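Local coordinates for glycine betaine, L-proline ABC transporter, glycine/betaine/L-proline-binding protein (ProX) (Borrelia burgdorferi, PDB 3TMG) that binds glycine betaine and probably delivers it, as the substrate-binding protein of an ABC transporter, to the membrane components for uptake, at residues T86-L91 against H210-L215. Residues are numbered along the deposited sequence; the frame is centred on the assembly and turned at random.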
ATOM      1  N   THR A  86     -16.719   6.942 -11.331  1.00 34.27           N
ATOM      2  CA  THR A  86     -17.817   6.496 -12.210  1.00 35.24           C
ATOM      3  C   THR A  86     -17.370   5.424 -13.218  1.00 34.84           C
ATOM      4  O   THR A  86     -18.189   4.822 -13.906  1.00 35.79           O
ATOM      5  CB  THR A  86     -18.535   7.671 -12.913  1.00 36.12           C
ATOM      6  OG1 THR A  86     -17.656   8.303 -13.851  1.00 34.94           O
ATOM      7  CG2 THR A  86     -19.000   8.675 -11.874  1.00 36.60           C
ATOM      8  N   LYS A  87     -16.063   5.170 -13.279  1.00 33.61           N
ATOM      9  CA  LYS A  87     -15.534   4.223 -14.250  1.00 33.11           C
ATOM     10  C   LYS A  87     -14.983   2.930 -13.629  1.00 30.68           C
ATOM     11  O   LYS A  87     -14.348   2.154 -14.320  1.00 30.62           O
ATOM     12  CB  LYS A  87     -14.435   4.873 -15.111  1.00 34.97           C
ATOM     13  CG  LYS A  87     -14.829   6.132 -15.862  1.00 38.60           C
ATOM     14  CD  LYS A  87     -15.575   5.809 -17.145  1.00 42.68           C
ATOM     15  CE  LYS A  87     -15.596   7.028 -18.064  1.00 47.42           C
ATOM     16  NZ  LYS A  87     -14.219   7.552 -18.321  1.00 47.90           N
ATOM     17  N   PHE A  88     -15.200   2.699 -12.347  1.00 27.52           N
ATOM     18  CA  PHE A  88     -14.825   1.417 -11.754  1.00 25.86           C
ATOM     19  C   PHE A  88     -15.839   1.013 -10.685  1.00 25.41           C
ATOM     20  O   PHE A  88     -16.737   1.806 -10.340  1.00 25.91           O
ATOM     21  CB  PHE A  88     -13.373   1.451 -11.206  1.00 24.45           C
ATOM     22  CG  PHE A  88     -13.103   2.553 -10.197  1.00 23.77           C
ATOM     23  CD1 PHE A  88     -13.660   2.516  -8.921  1.00 23.50           C
ATOM     24  CD2 PHE A  88     -12.239   3.594 -10.510  1.00 24.31           C
ATOM     25  CE1 PHE A  88     -13.419   3.538  -7.989  1.00 24.01           C
ATOM     26  CE2 PHE A  88     -11.954   4.606  -9.579  1.00 24.70           C
ATOM     27  CZ  PHE A  88     -12.545   4.582  -8.306  1.00 23.61           C
ATOM     28  N   VAL A  89     -15.736  -0.211 -10.183  1.00 24.08           N
ATOM     29  CA  VAL A  89     -16.636  -0.654  -9.100  1.00 24.02           C
ATOM     30  C   VAL A  89     -15.812  -0.859  -7.833  1.00 21.81           C
ATOM     31  O   VAL A  89     -14.841  -1.604  -7.857  1.00 20.99           O
ATOM     32  CB  VAL A  89     -17.355  -1.993  -9.410  1.00 25.18           C
ATOM     33  CG1 VAL A  89     -18.384  -2.278  -8.324  1.00 25.97           C
ATOM     34  CG2 VAL A  89     -18.061  -1.942 -10.759  1.00 27.47           C
ATOM     35  N   ASP A  90     -16.206  -0.211  -6.743  1.00 20.43           N
ATOM     36  CA  ASP A  90     -15.480  -0.336  -5.491  1.00 18.73           C
ATOM     37  C   ASP A  90     -16.140  -1.465  -4.706  1.00 18.40           C
ATOM     38  O   ASP A  90     -17.301  -1.320  -4.294  1.00 18.64           O
ATOM     39  CB  ASP A  90     -15.594   0.984  -4.727  1.00 18.46           C
ATOM     40  CG  ASP A  90     -14.759   1.011  -3.427  1.00 17.95           C
ATOM     41  OD1 ASP A  90     -14.414  -0.060  -2.865  1.00 16.99           O
ATOM     42  OD2 ASP A  90     -14.433   2.148  -2.972  1.00 17.94           O
ATOM     43  N   LEU A  91     -15.423  -2.566  -4.476  1.00 17.26           N
ATOM     44  CA  LEU A  91     -16.076  -3.744  -3.872  1.00 17.80           C
ATOM     45  C   LEU A  91     -16.093  -3.723  -2.341  1.00 17.49           C
ATOM     46  O   LEU A  91     -16.764  -4.552  -1.721  1.00 18.28           O
ATOM     47  CB  LEU A  91     -15.460  -5.043  -4.373  1.00 17.55           C
ATOM     48  CG  LEU A  91     -15.455  -5.247  -5.885  1.00 18.18           C
ATOM     49  CD1 LEU A  91     -14.870  -6.612  -6.264  1.00 18.33           C
ATOM     50  CD2 LEU A  91     -16.847  -5.056  -6.477  1.00 19.93           C
ATOM     51  N   HIS A 210      -8.898  -0.817  -0.406  1.00 11.87           N
ATOM     52  CA  HIS A 210     -10.042  -1.386  -1.100  1.00 12.98           C
ATOM     53  C   HIS A 210      -9.675  -2.118  -2.344  1.00 13.01           C
ATOM     54  O   HIS A 210      -8.560  -1.972  -2.858  1.00 12.26           O
ATOM     55  CB  HIS A 210     -11.087  -0.289  -1.436  1.00 14.31           C
ATOM     56  CG  HIS A 210     -11.925   0.132  -0.241  1.00 15.03           C
ATOM     57  ND1 HIS A 210     -13.263   0.403  -0.338  1.00 16.29           N
ATOM     58  CD2 HIS A 210     -11.573   0.379   1.062  1.00 14.60           C
ATOM     59  CE1 HIS A 210     -13.740   0.770   0.860  1.00 16.61           C
ATOM     60  NE2 HIS A 210     -12.723   0.732   1.738  1.00 15.98           N
ATOM     61  N   THR A 211     -10.617  -2.945  -2.797  1.00 13.66           N
ATOM     62  CA  THR A 211     -10.458  -3.719  -4.012  1.00 14.21           C
ATOM     63  C   THR A 211     -11.398  -3.052  -5.031  1.00 15.07           C
ATOM     64  O   THR A 211     -12.592  -2.871  -4.765  1.00 15.53           O
ATOM     65  CB  THR A 211     -10.902  -5.188  -3.789  1.00 14.77           C
ATOM     66  OG1 THR A 211      -9.987  -5.824  -2.872  1.00 14.40           O
ATOM     67  CG2 THR A 211     -10.869  -5.963  -5.133  1.00 15.49           C
ATOM     68  N   LEU A 212     -10.843  -2.632  -6.160  1.00 15.12           N
ATOM     69  CA  LEU A 212     -11.657  -2.066  -7.227  1.00 15.97           C
ATOM     70  C   LEU A 212     -11.559  -2.952  -8.451  1.00 16.51           C
ATOM     71  O   LEU A 212     -10.482  -3.492  -8.746  1.00 16.33           O
ATOM     72  CB  LEU A 212     -11.202  -0.657  -7.595  1.00 16.16           C
ATOM     73  CG  LEU A 212     -10.785   0.261  -6.449  1.00 16.06           C
ATOM     74  CD1 LEU A 212     -10.137   1.534  -6.985  1.00 16.28           C
ATOM     75  CD2 LEU A 212     -11.934   0.611  -5.498  1.00 16.26           C
ATOM     76  N   VAL A 213     -12.662  -3.078  -9.199  1.00 17.59           N
ATOM     77  CA  VAL A 213     -12.651  -3.887 -10.424  1.00 18.31           C
ATOM     78  C   VAL A 213     -13.255  -3.056 -11.562  1.00 19.59           C
ATOM     79  O   VAL A 213     -13.958  -2.078 -11.340  1.00 19.12           O
ATOM     80  CB  VAL A 213     -13.410  -5.239 -10.269  1.00 18.89           C
ATOM     81  CG1 VAL A 213     -12.778  -6.122  -9.212  1.00 17.78           C
ATOM     82  CG2 VAL A 213     -14.892  -5.013  -9.956  1.00 19.67           C
ATOM     83  N   ARG A 214     -12.937  -3.432 -12.785  1.00 20.75           N
ATOM     84  CA  ARG A 214     -13.452  -2.711 -13.954  1.00 22.75           C
ATOM     85  C   ARG A 214     -14.973  -2.885 -14.069  1.00 24.65           C
ATOM     86  O   ARG A 214     -15.499  -3.888 -13.623  1.00 24.46           O
ATOM     87  CB  ARG A 214     -12.763  -3.180 -15.236  1.00 23.13           C
ATOM     88  CG  ARG A 214     -12.858  -4.664 -15.540  1.00 23.55           C
ATOM     89  CD  ARG A 214     -12.294  -4.979 -16.921  1.00 24.26           C
ATOM     90  NE  ARG A 214     -12.536  -6.367 -17.308  1.00 24.73           N
ATOM     91  CZ  ARG A 214     -13.648  -6.820 -17.893  1.00 26.25           C
ATOM     92  NH1 ARG A 214     -14.646  -5.991 -18.188  1.00 26.80           N
ATOM     93  NH2 ARG A 214     -13.736  -8.116 -18.217  1.00 26.90           N
ATOM     94  N   LEU A 215     -15.639  -1.917 -14.703  1.00 26.91           N
ATOM     95  CA  LEU A 215     -17.075  -1.959 -15.002  1.00 30.05           C
ATOM     96  C   LEU A 215     -17.671  -3.307 -15.476  1.00 31.96           C
ATOM     97  O   LEU A 215     -18.731  -3.714 -15.003  1.00 36.18           O
ATOM     98  CB  LEU A 215     -17.451  -0.844 -16.012  1.00 31.41           C
ATOM     99  CG  LEU A 215     -17.369   0.606 -15.507  1.00 31.48           C
ATOM    100  CD1 LEU A 215     -17.899   1.604 -16.523  1.00 32.70           C
ATOM    101  CD2 LEU A 215     -18.074   0.779 -14.166  1.00 30.87           C
TER
HETATM  102  O   HOH W   1     -13.610   0.120 -15.834  1.00 23.26           O
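Val89 and Val213 form a hydrogen-bonded antiparallel pair, Val89 N to Val213 O 2.8 Å and Val213 N to Val89 O 3.0 Å, and Leu91 N adds a third bond to Thr211 O. Beyond these bonds, a water bridges Lys87 O and Leu215 N. On the face bearing Asp90 and Leu212, the CD1 methyl of Leu212 sits over the Phe88 ring, 4.1 Å from its centroid and displaced toward the rim, while its CD2 methyl lies against Asp90 CG at 3.5 Å. With CG anti to the backbone N (chi1 -175°), the Asp90 carboxylate reaches His210: ND1 donates to the syn lone pair of OD1 (2.8 Å, 164° at the hydrogen), and OD1 lies in the imidazole plane although the two flat groups are turned 75° apart. Gly92 N also bonds OD1 and Tyr81 OH holds OD2, so several donors fix the carboxylate's rotation. On the other face, Val213 CG1 meets Leu91 CD1 at 3.6 Å and its CG2 lies against Val89 CB, with Phe228 of helix 222-230 covering Val213. The contact joins strand 88-105 to strand 207-214, which pairs on its other side with strand 67-73, in an antiparallel sheet of this periplasmic-binding-protein fold, away from the betaine pocket.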